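Local atomic coordinates of glycerophosphodiester phosphodiesterase (Parabacteroides distasonis, PDB entry 3NO3), a protein that belongs to the glycerophosphoryl diester phosphodiesterase family and is built as a TIM barrel that carries a magnesium ion. Residues 7-12 / 224-229; 56-61 / 69-74; 199-204 / 216-221. All coordinates share one frame; numbering follows the deposited sequence.

Interaction 1: 7-12 / 224-229; sequences VIAHRG and DLPEET
V7 lays its two methyl branches against the start of helix 226-236, CG1 at the CA-CB edge of the P226 ring, near P226 O as well, and CG2 beside T229. This is the closing seam of the TIM barrel, where the first strand, 6-9, meets the first turn of the last helix. With CG1 anti to the backbone N (chi1 -175°), the V7 side chain crosses that of P226 at about a right angle, and V7 CG1 lies 3.9 Å from P226 CB. V7 and T229 slide past each other in opposite directions, with V7 CG2 3.8 Å from T229 CG2. Two residues on, A9 adds a looser touch, its CB 4.2 Å from P226 CG. P226, the first residue of the helix after L225 at the N-cap, thus touches both V7 and A9.

Beyond the strand the contact turns polar. H10 and D224 run side by side, pointing the same way, and H10 ND1 donates to D224 OD1 at 2.9 Å. W14 NE1 gives OD1 a second hydrogen bond, which helps hold the carboxylate in place. H10 NE2 is hydrogen-bonded to a bound glycerol, probably from the crystallisation liquor, and the nearest atom of the H10 side chain is about 4 Å from the magnesium ion. R11 CG sits over the centre of one imidazole face. A water donates to D224 OD2 at 2.8 Å and weakly accepts from H10 ND1. D224 OD1 lies in the imidazole plane, and H10 ND1 meets it on the syn side, 24° out of the carboxylate plane.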
loop_
_atom_site.group_PDB
_atom_site.type_symbol
_atom_site.label_atom_id
_atom_site.label_comp_id
_atom_site.label_asym_id
_atom_site.label_seq_id
_atom_site.Cartn_x
_atom_site.Cartn_y
_atom_site.Cartn_z
ATOM N N VAL A 7 -9.068 8.050 -2.204
ATOM C CA VAL A 7 -8.471 7.989 -0.861
ATOM C C VAL A 7 -8.017 6.566 -0.497
ATOM O O VAL A 7 -8.819 5.599 -0.564
ATOM C CB VAL A 7 -9.447 8.486 0.197
ATOM C CG1 VAL A 7 -8.727 8.522 1.578
ATOM C CG2 VAL A 7 -9.998 9.895 -0.189
ATOM N N ILE A 8 -6.733 6.464 -0.110
ATOM C CA ILE A 8 -6.116 5.247 0.419
ATOM C C ILE A 8 -5.814 5.432 1.916
ATOM O O ILE A 8 -5.059 6.335 2.306
ATOM C CB ILE A 8 -4.840 4.883 -0.360
ATOM C CG1 ILE A 8 -5.226 4.434 -1.761
ATOM C CG2 ILE A 8 -4.026 3.782 0.358
ATOM C CD1 ILE A 8 -4.106 4.426 -2.771
ATOM N N ALA A 9 -6.423 4.575 2.744
ATOM C CA ALA A 9 -6.170 4.508 4.171
ATOM C C ALA A 9 -4.860 3.789 4.435
ATOM O O ALA A 9 -4.792 2.540 4.372
ATOM C CB ALA A 9 -7.327 3.793 4.893
ATOM N N HIS A 10 -3.825 4.579 4.732
ATOM C CA HIS A 10 -2.484 4.102 5.053
ATOM C C HIS A 10 -2.550 3.207 6.301
ATOM O O HIS A 10 -3.013 3.681 7.355
ATOM C CB HIS A 10 -1.591 5.318 5.393
ATOM C CG HIS A 10 -0.133 4.985 5.554
ATOM N ND1 HIS A 10 0.606 5.341 6.668
ATOM C CD2 HIS A 10 0.739 4.414 4.683
ATOM C CE1 HIS A 10 1.865 4.983 6.474
ATOM N NE2 HIS A 10 1.964 4.387 5.296
ATOM N N ARG A 11 -2.101 1.950 6.169
ATOM C CA ARG A 11 -2.154 0.918 7.258
ATOM C C ARG A 11 -3.594 0.598 7.704
ATOM O O ARG A 11 -3.813 0.161 8.825
ATOM C CB ARG A 11 -1.260 1.302 8.448
ATOM C CG ARG A 11 0.192 1.550 7.995
ATOM C CD ARG A 11 1.132 2.018 9.056
ATOM N NE ARG A 11 2.391 2.452 8.440
ATOM C CZ ARG A 11 3.443 2.962 9.107
ATOM N NH1 ARG A 11 3.462 3.074 10.426
ATOM N NH2 ARG A 11 4.507 3.324 8.440
ATOM N N GLY A 12 -4.551 0.845 6.816
ATOM C CA GLY A 12 -5.970 0.811 7.124
ATOM C C GLY A 12 -6.410 1.998 7.925
ATOM O O GLY A 12 -5.615 2.886 8.239
ATOM N N ASP A 224 -3.063 8.955 6.851
ATOM C CA ASP A 224 -3.528 8.479 8.183
ATOM C C ASP A 224 -4.820 9.137 8.664
ATOM O O ASP A 224 -5.297 8.764 9.732
ATOM C CB ASP A 224 -2.443 8.677 9.258
ATOM C CG ASP A 224 -1.181 7.829 9.009
ATOM O OD1 ASP A 224 -1.274 6.727 8.409
ATOM O OD2 ASP A 224 -0.091 8.266 9.451
ATOM N N LEU A 225 -5.349 10.122 7.931
ATOM C CA LEU A 225 -6.626 10.796 8.267
ATOM C C LEU A 225 -7.577 10.712 7.065
ATOM O O LEU A 225 -7.921 11.734 6.481
ATOM C CB LEU A 225 -6.360 12.262 8.675
ATOM C CG LEU A 225 -5.504 12.483 9.946
ATOM C CD1 LEU A 225 -5.155 13.993 10.163
ATOM C CD2 LEU A 225 -6.197 11.968 11.188
ATOM N N PRO A 226 -7.998 9.473 6.687
ATOM C CA PRO A 226 -8.773 9.293 5.438
ATOM C C PRO A 226 -10.133 10.037 5.399
ATOM O O PRO A 226 -10.519 10.531 4.335
ATOM C CB PRO A 226 -8.970 7.773 5.354
ATOM C CG PRO A 226 -8.772 7.275 6.721
ATOM C CD PRO A 226 -7.736 8.176 7.326
ATOM N N GLU A 227 -10.832 10.103 6.518
ATOM C CA GLU A 227 -12.105 10.837 6.583
ATOM C C GLU A 227 -11.950 12.354 6.337
ATOM O O GLU A 227 -12.845 12.945 5.698
ATOM C CB GLU A 227 -12.853 10.586 7.900
ATOM C CG GLU A 227 -13.290 9.147 8.102
ATOM C CD GLU A 227 -14.366 8.982 9.171
ATOM O OE1 GLU A 227 -14.029 8.765 10.351
ATOM O OE2 GLU A 227 -15.555 9.006 8.814
ATOM N N GLU A 228 -10.843 12.964 6.792
ATOM C CA GLU A 228 -10.594 14.383 6.455
ATOM C C GLU A 228 -10.432 14.545 4.937
ATOM O O GLU A 228 -11.003 15.474 4.352
ATOM C CB GLU A 228 -9.392 14.964 7.219
ATOM C CG GLU A 228 -8.892 16.405 6.788
ATOM C CD GLU A 228 -9.756 17.574 7.239
ATOM O OE1 GLU A 228 -10.491 18.155 6.401
ATOM O OE2 GLU A 228 -9.657 17.955 8.419
ATOM N N THR A 229 -9.680 13.657 4.283
ATOM C CA THR A 229 -9.535 13.736 2.819
ATOM C C THR A 229 -10.866 13.579 2.072
ATOM O O THR A 229 -11.141 14.311 1.091
ATOM C CB THR A 229 -8.536 12.688 2.271
ATOM O OG1 THR A 229 -7.401 12.639 3.134
ATOM C CG2 THR A 229 -8.069 13.054 0.855
HETATM O O HOH W 1 1.767 6.244 9.625
#

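Interaction 2: 56-61 / 69-74; sequences NDIQGK and DELKDL
A beta hairpin with a two-residue loop, strands 57-58 and 61-62, turning through a type I' turn from I58 to K61, packs on the short, weakly bonded helical turn around 69-71 and on the type I turn from L71 to L74 that follows it. Q59 and G60 occupy the two central positions, both with positive phi, and the backbone pairs of I58 and K61 close the hairpin. From this frame I58, Q59 and K61 all reach across.

L74 takes the largest share of the contact. Its CD1 lies 3.8 Å from I58 CG2, and the two side chains slide past each other in opposite directions, with the CD1 end of I58 running along to CB of L74. With I58 CG1 anti to the backbone N (chi1 178°), the chain extends along L74 while the CG2 branch remains to meet L71, whose CD2 is 3.9 Å away. The same L71 methyl also reaches K61 CB at 3.6 Å, so one methyl touches both hairpin residues. The Q59 chain also slides past L74 in the opposite direction and brings Q59 OE1 to 3.5 Å from L74 CD2; Q59 NE2 is hydrogen-bonded to Q75 O.

K61 supplies the polar bond. Bent at chi2 (-134°), its chain carries NZ to the carbonyl O of E70, 2.8 Å away, tilted 29° from the carbonyl plane. The E70 carboxylate itself turns to the backbone N of T67, and its OE1 stays 4.8 Å from K61 NZ, where the opposite charges may still attract. Apolar contacts, with a lysine-to-carbonyl bond beside them, thus join a type I' beta hairpin to the helical turn that follows it in the chain.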
loop_
_atom_site.group_PDB
_atom_site.type_symbol
_atom_site.label_atom_id
_atom_site.label_comp_id
_atom_site.label_asym_id
_atom_site.label_seq_id
_atom_site.Cartn_x
_atom_site.Cartn_y
_atom_site.Cartn_z
ATOM N N ASN A 56 10.382 -3.540 10.647
ATOM C CA ASN A 56 11.154 -4.760 10.427
ATOM C C ASN A 56 11.299 -5.601 11.697
ATOM O O ASN A 56 11.528 -6.780 11.587
ATOM C CB ASN A 56 12.538 -4.426 9.862
ATOM C CG ASN A 56 12.482 -3.864 8.442
ATOM O OD1 ASN A 56 11.743 -4.344 7.591
ATOM N ND2 ASN A 56 13.283 -2.841 8.185
ATOM N N ASP A 57 11.114 -4.997 12.882
ATOM C CA ASP A 57 11.250 -5.664 14.176
ATOM C C ASP A 57 9.959 -5.451 14.964
ATOM O O ASP A 57 9.439 -4.349 14.961
ATOM C CB ASP A 57 12.404 -5.051 14.956
ATOM C CG ASP A 57 13.711 -5.109 14.191
ATOM O OD1 ASP A 57 14.350 -6.169 14.257
ATOM O OD2 ASP A 57 14.069 -4.132 13.483
ATOM N N ILE A 58 9.494 -6.503 15.623
ATOM C CA ILE A 58 8.289 -6.462 16.446
ATOM C C ILE A 58 8.680 -6.993 17.817
ATOM O O ILE A 58 9.082 -8.144 17.950
ATOM C CB ILE A 58 7.085 -7.253 15.803
ATOM C CG1 ILE A 58 5.841 -7.205 16.752
ATOM C CG2 ILE A 58 7.488 -8.681 15.389
ATOM C CD1 ILE A 58 4.597 -7.911 16.224
ATOM N N GLN A 59 8.610 -6.138 18.839
ATOM C CA GLN A 59 8.868 -6.535 20.223
ATOM C C GLN A 59 10.251 -7.247 20.368
ATOM O O GLN A 59 10.373 -8.272 21.028
ATOM C CB GLN A 59 7.692 -7.355 20.767
ATOM C CG GLN A 59 6.422 -6.454 20.883
ATOM C CD GLN A 59 5.126 -7.227 20.895
ATOM O OE1 GLN A 59 4.997 -8.222 21.633
ATOM N NE2 GLN A 59 4.127 -6.744 20.135
ATOM N N GLY A 60 11.264 -6.693 19.715
ATOM C CA GLY A 60 12.621 -7.231 19.740
ATOM C C GLY A 60 12.892 -8.384 18.790
ATOM O O GLY A 60 14.031 -8.879 18.778
ATOM N N LYS A 61 11.909 -8.812 17.995
ATOM C CA LYS A 61 12.067 -9.922 17.037
ATOM C C LYS A 61 12.167 -9.390 15.617
ATOM O O LYS A 61 11.274 -8.676 15.179
ATOM C CB LYS A 61 10.908 -10.890 17.167
ATOM C CG LYS A 61 10.813 -11.471 18.614
ATOM C CD LYS A 61 10.614 -12.955 18.655
ATOM C CE LYS A 61 10.347 -13.473 20.115
ATOM N NZ LYS A 61 9.510 -14.759 20.148
ATOM N N ASP A 69 6.405 -19.352 14.079
ATOM C CA ASP A 69 6.183 -19.864 15.440
ATOM C C ASP A 69 6.684 -18.925 16.540
ATOM O O ASP A 69 6.007 -18.763 17.577
ATOM C CB ASP A 69 6.838 -21.247 15.626
ATOM C CG ASP A 69 6.338 -21.967 16.860
ATOM O OD1 ASP A 69 5.143 -22.293 16.883
ATOM O OD2 ASP A 69 7.126 -22.198 17.810
ATOM N N GLU A 70 7.865 -18.311 16.341
ATOM C CA GLU A 70 8.391 -17.296 17.301
ATOM C C GLU A 70 7.493 -16.033 17.382
ATOM O O GLU A 70 7.449 -15.364 18.412
ATOM C CB GLU A 70 9.791 -16.807 16.896
ATOM C CG GLU A 70 10.911 -17.765 17.042
ATOM C CD GLU A 70 12.226 -17.178 16.500
ATOM O OE1 GLU A 70 12.899 -16.444 17.246
ATOM O OE2 GLU A 70 12.580 -17.443 15.336
ATOM N N LEU A 71 6.817 -15.680 16.283
ATOM C CA LEU A 71 6.090 -14.413 16.162
ATOM C C LEU A 71 4.576 -14.489 16.398
ATOM O O LEU A 71 3.934 -13.443 16.590
ATOM C CB LEU A 71 6.297 -13.834 14.745
ATOM C CG LEU A 71 7.755 -13.611 14.284
ATOM C CD1 LEU A 71 7.710 -13.309 12.799
ATOM C CD2 LEU A 71 8.449 -12.487 15.073
ATOM N N LYS A 72 4.020 -15.690 16.336
ATOM C CA LYS A 72 2.570 -15.848 16.105
ATOM C C LYS A 72 1.638 -15.370 17.168
ATOM O O LYS A 72 0.473 -15.098 16.870
ATOM C CB LYS A 72 2.204 -17.309 15.810
ATOM C CG LYS A 72 2.414 -18.338 16.912
ATOM C CD LYS A 72 2.151 -19.798 16.342
ATOM C CE LYS A 72 1.914 -20.847 17.418
ATOM N NZ LYS A 72 2.669 -20.604 18.651
ATOM N N ASP A 73 2.127 -15.354 18.404
ATOM C CA ASP A 73 1.337 -14.946 19.516
ATOM C C ASP A 73 1.608 -13.496 19.959
ATOM O O ASP A 73 0.961 -13.038 20.893
ATOM C CB ASP A 73 1.531 -15.943 20.669
ATOM C CG ASP A 73 0.929 -17.324 20.345
ATOM O OD1 ASP A 73 -0.180 -17.415 19.719
ATOM O OD2 ASP A 73 1.607 -18.303 20.691
ATOM N N LEU A 74 2.484 -12.776 19.265
ATOM C CA LEU A 74 2.724 -11.362 19.552
ATOM C C LEU A 74 1.488 -10.532 19.201
ATOM O O LEU A 74 0.808 -10.837 18.239
ATOM C CB LEU A 74 3.967 -10.849 18.834
ATOM C CG LEU A 74 5.332 -11.528 19.109
ATOM C CD1 LEU A 74 6.417 -10.863 18.265
ATOM C CD2 LEU A 74 5.702 -11.503 20.602
#

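Interaction 3: 199-204 / 216-221; sequences SNVWTV and MGVDFI
S199 turns its OG between its own backbone N and carbonyl carbon (chi1 55°), while D219 swings its carboxylate beside its backbone N (chi1 -65°), and the two residues grip each other twice. S199 N donates to D219 OD2 at 2.8 Å, on the anti side of the carboxylate and 18° out of its plane; D219 N returns a bond to S199 OG at 3.2 Å. This is where strand 220-223 enters the barrel beside its parallel neighbour 198-202, the beta-alpha-beta crossover between them running through helix 207-216. G217 ends that helix in a Schellman motif.

Next along, F220 N donates to S199 O at 3.0 Å and V201 N to F220 O at 3.3 Å. N200 and F220 cross at about a right angle: N200 OD1 comes 3.5 Å from F220 CB, and N200 CB stands at the ring edge. The same OD1 is hydrogen-bonded to T222 OG1.

On the helix-covered side V201 and I221 lie side by side, pointing the same way, CG1 to CG1 at 3.9 Å, with M213 and I214 packed over them. V218 CG2 adds a touch of 4.1 Å to V201 CG1. Side-chain acceptors, the D219 carboxylate and S199 OG, therefore take part in the pairing at the strand start, and hydrocarbon seals the side facing the helix.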
loop_
_atom_site.group_PDB
_atom_site.type_symbol
_atom_site.label_atom_id
_atom_site.label_comp_id
_atom_site.label_asym_id
_atom_site.label_seq_id
_atom_site.Cartn_x
_atom_site.Cartn_y
_atom_site.Cartn_z
ATOM N N SER A 199 -0.633 8.361 -10.291
ATOM C CA SER A 199 0.204 9.053 -9.315
ATOM C C SER A 199 -0.444 8.878 -7.939
ATOM O O SER A 199 -1.650 9.050 -7.808
ATOM C CB SER A 199 0.341 10.526 -9.685
ATOM O OG SER A 199 -0.906 11.138 -9.820
ATOM N N ASN A 200 0.351 8.514 -6.944
ATOM C CA ASN A 200 -0.103 8.328 -5.538
ATOM C C ASN A 200 0.926 9.076 -4.682
ATOM O O ASN A 200 2.107 9.187 -5.080
ATOM C CB ASN A 200 -0.182 6.826 -5.254
ATOM C CG ASN A 200 -0.771 6.444 -3.880
ATOM O OD1 ASN A 200 -1.108 7.272 -3.012
ATOM N ND2 ASN A 200 -0.899 5.130 -3.707
ATOM N N VAL A 201 0.462 9.671 -3.570
ATOM C CA VAL A 201 1.341 10.435 -2.703
ATOM C C VAL A 201 1.142 9.998 -1.242
ATOM O O VAL A 201 0.018 9.750 -0.830
ATOM C CB VAL A 201 1.140 11.969 -2.887
ATOM C CG1 VAL A 201 -0.303 12.436 -2.512
ATOM C CG2 VAL A 201 2.208 12.742 -2.122
ATOM N N TRP A 202 2.243 9.893 -0.489
ATOM C CA TRP A 202 2.203 9.430 0.921
ATOM C C TRP A 202 3.072 10.315 1.834
ATOM O O TRP A 202 3.937 11.024 1.317
ATOM C CB TRP A 202 2.671 7.964 1.038
ATOM C CG TRP A 202 4.049 7.674 0.508
ATOM C CD1 TRP A 202 4.374 7.270 -0.749
ATOM C CD2 TRP A 202 5.290 7.745 1.232
ATOM N NE1 TRP A 202 5.717 7.123 -0.876
ATOM C CE2 TRP A 202 6.312 7.388 0.330
ATOM C CE3 TRP A 202 5.633 8.058 2.563
ATOM C CZ2 TRP A 202 7.676 7.357 0.698
ATOM C CZ3 TRP A 202 6.990 8.014 2.935
ATOM C CH2 TRP A 202 7.993 7.686 2.000
ATOM N N THR A 203 2.858 10.348 3.162
ATOM C CA THR A 203 1.635 9.990 3.864
ATOM C C THR A 203 1.108 11.374 4.207
ATOM O O THR A 203 1.775 12.090 4.930
ATOM C CB THR A 203 1.946 9.093 5.069
ATOM O OG1 THR A 203 2.402 7.828 4.560
ATOM C CG2 THR A 203 0.714 8.826 5.896
ATOM N N VAL A 204 -0.001 11.798 3.594
ATOM C CA VAL A 204 -0.400 13.224 3.651
ATOM C C VAL A 204 -1.532 13.435 4.627
ATOM O O VAL A 204 -2.631 12.957 4.366
ATOM C CB VAL A 204 -0.787 13.750 2.268
ATOM C CG1 VAL A 204 -1.199 15.230 2.388
ATOM C CG2 VAL A 204 0.418 13.599 1.338
HETATM N N MSE A 216 -2.832 19.571 -7.615
HETATM C CA MSE A 216 -1.829 18.999 -8.542
HETATM C C MSE A 216 -2.386 17.852 -9.416
HETATM O O MSE A 216 -1.830 17.548 -10.471
HETATM C CB MSE A 216 -0.593 18.531 -7.742
HETATM C CG MSE A 216 0.642 18.220 -8.554
HETATM SE SE MSE A 216 2.137 17.736 -7.439
HETATM C CE MSE A 216 2.511 19.542 -6.742
ATOM N N GLY A 217 -3.454 17.203 -8.959
ATOM C CA GLY A 217 -4.165 16.176 -9.712
ATOM C C GLY A 217 -3.722 14.737 -9.464
ATOM O O GLY A 217 -3.882 13.902 -10.359
ATOM N N VAL A 218 -3.143 14.435 -8.295
ATOM C CA VAL A 218 -2.784 13.054 -7.939
ATOM C C VAL A 218 -3.995 12.118 -8.006
ATOM O O VAL A 218 -5.081 12.473 -7.581
ATOM C CB VAL A 218 -2.127 12.899 -6.518
ATOM C CG1 VAL A 218 -0.785 13.618 -6.472
ATOM C CG2 VAL A 218 -3.075 13.418 -5.357
ATOM N N ASP A 219 -3.824 10.943 -8.584
ATOM C CA ASP A 219 -4.910 9.966 -8.653
ATOM C C ASP A 219 -5.283 9.485 -7.244
ATOM O O ASP A 219 -6.471 9.258 -6.970
ATOM C CB ASP A 219 -4.539 8.731 -9.482
ATOM C CG ASP A 219 -4.303 9.060 -10.956
ATOM O OD1 ASP A 219 -5.272 9.126 -11.724
ATOM O OD2 ASP A 219 -3.130 9.226 -11.324
ATOM N N PHE A 220 -4.284 9.317 -6.375
ATOM C CA PHE A 220 -4.511 8.815 -5.007
ATOM C C PHE A 220 -3.774 9.641 -3.975
ATOM O O PHE A 220 -2.693 10.150 -4.243
ATOM C CB PHE A 220 -4.072 7.353 -4.892
ATOM C CG PHE A 220 -4.673 6.436 -5.929
ATOM C CD1 PHE A 220 -6.006 6.104 -5.878
ATOM C CD2 PHE A 220 -3.883 5.865 -6.955
ATOM C CE1 PHE A 220 -6.567 5.254 -6.848
ATOM C CE2 PHE A 220 -4.437 5.018 -7.888
ATOM C CZ PHE A 220 -5.771 4.726 -7.855
ATOM N N ILE A 221 -4.391 9.788 -2.805
ATOM C CA ILE A 221 -3.738 10.287 -1.612
ATOM C C ILE A 221 -3.722 9.156 -0.558
ATOM O O ILE A 221 -4.786 8.626 -0.231
ATOM C CB ILE A 221 -4.455 11.490 -1.048
ATOM C CG1 ILE A 221 -4.172 12.758 -1.888
ATOM C CG2 ILE A 221 -4.009 11.765 0.394
ATOM C CD1 ILE A 221 -5.038 13.960 -1.414
#

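Overall arrangement
From the N terminus, strand 6-9 opens the widest loop of the three, which interaction 1 closes 212 residues later on the final helix. Interactions 2 and 3 both nest inside it, in series: interaction 2 closes early, with seven residues between its segments, and interaction 3 spans the last beta-alpha-beta unit. Interactions 1 and 3 touch. Strand 220-223 lies between strands 198-202 and 6-9, I8 N is 2.9 Å from I221 O in a probable hydrogen bond, and I8 packs on N200 and F220; together they close the barrel. Interaction 2 stands apart, its centre about 26 Å from that of interaction 1 and 32 Å from that of interaction 3.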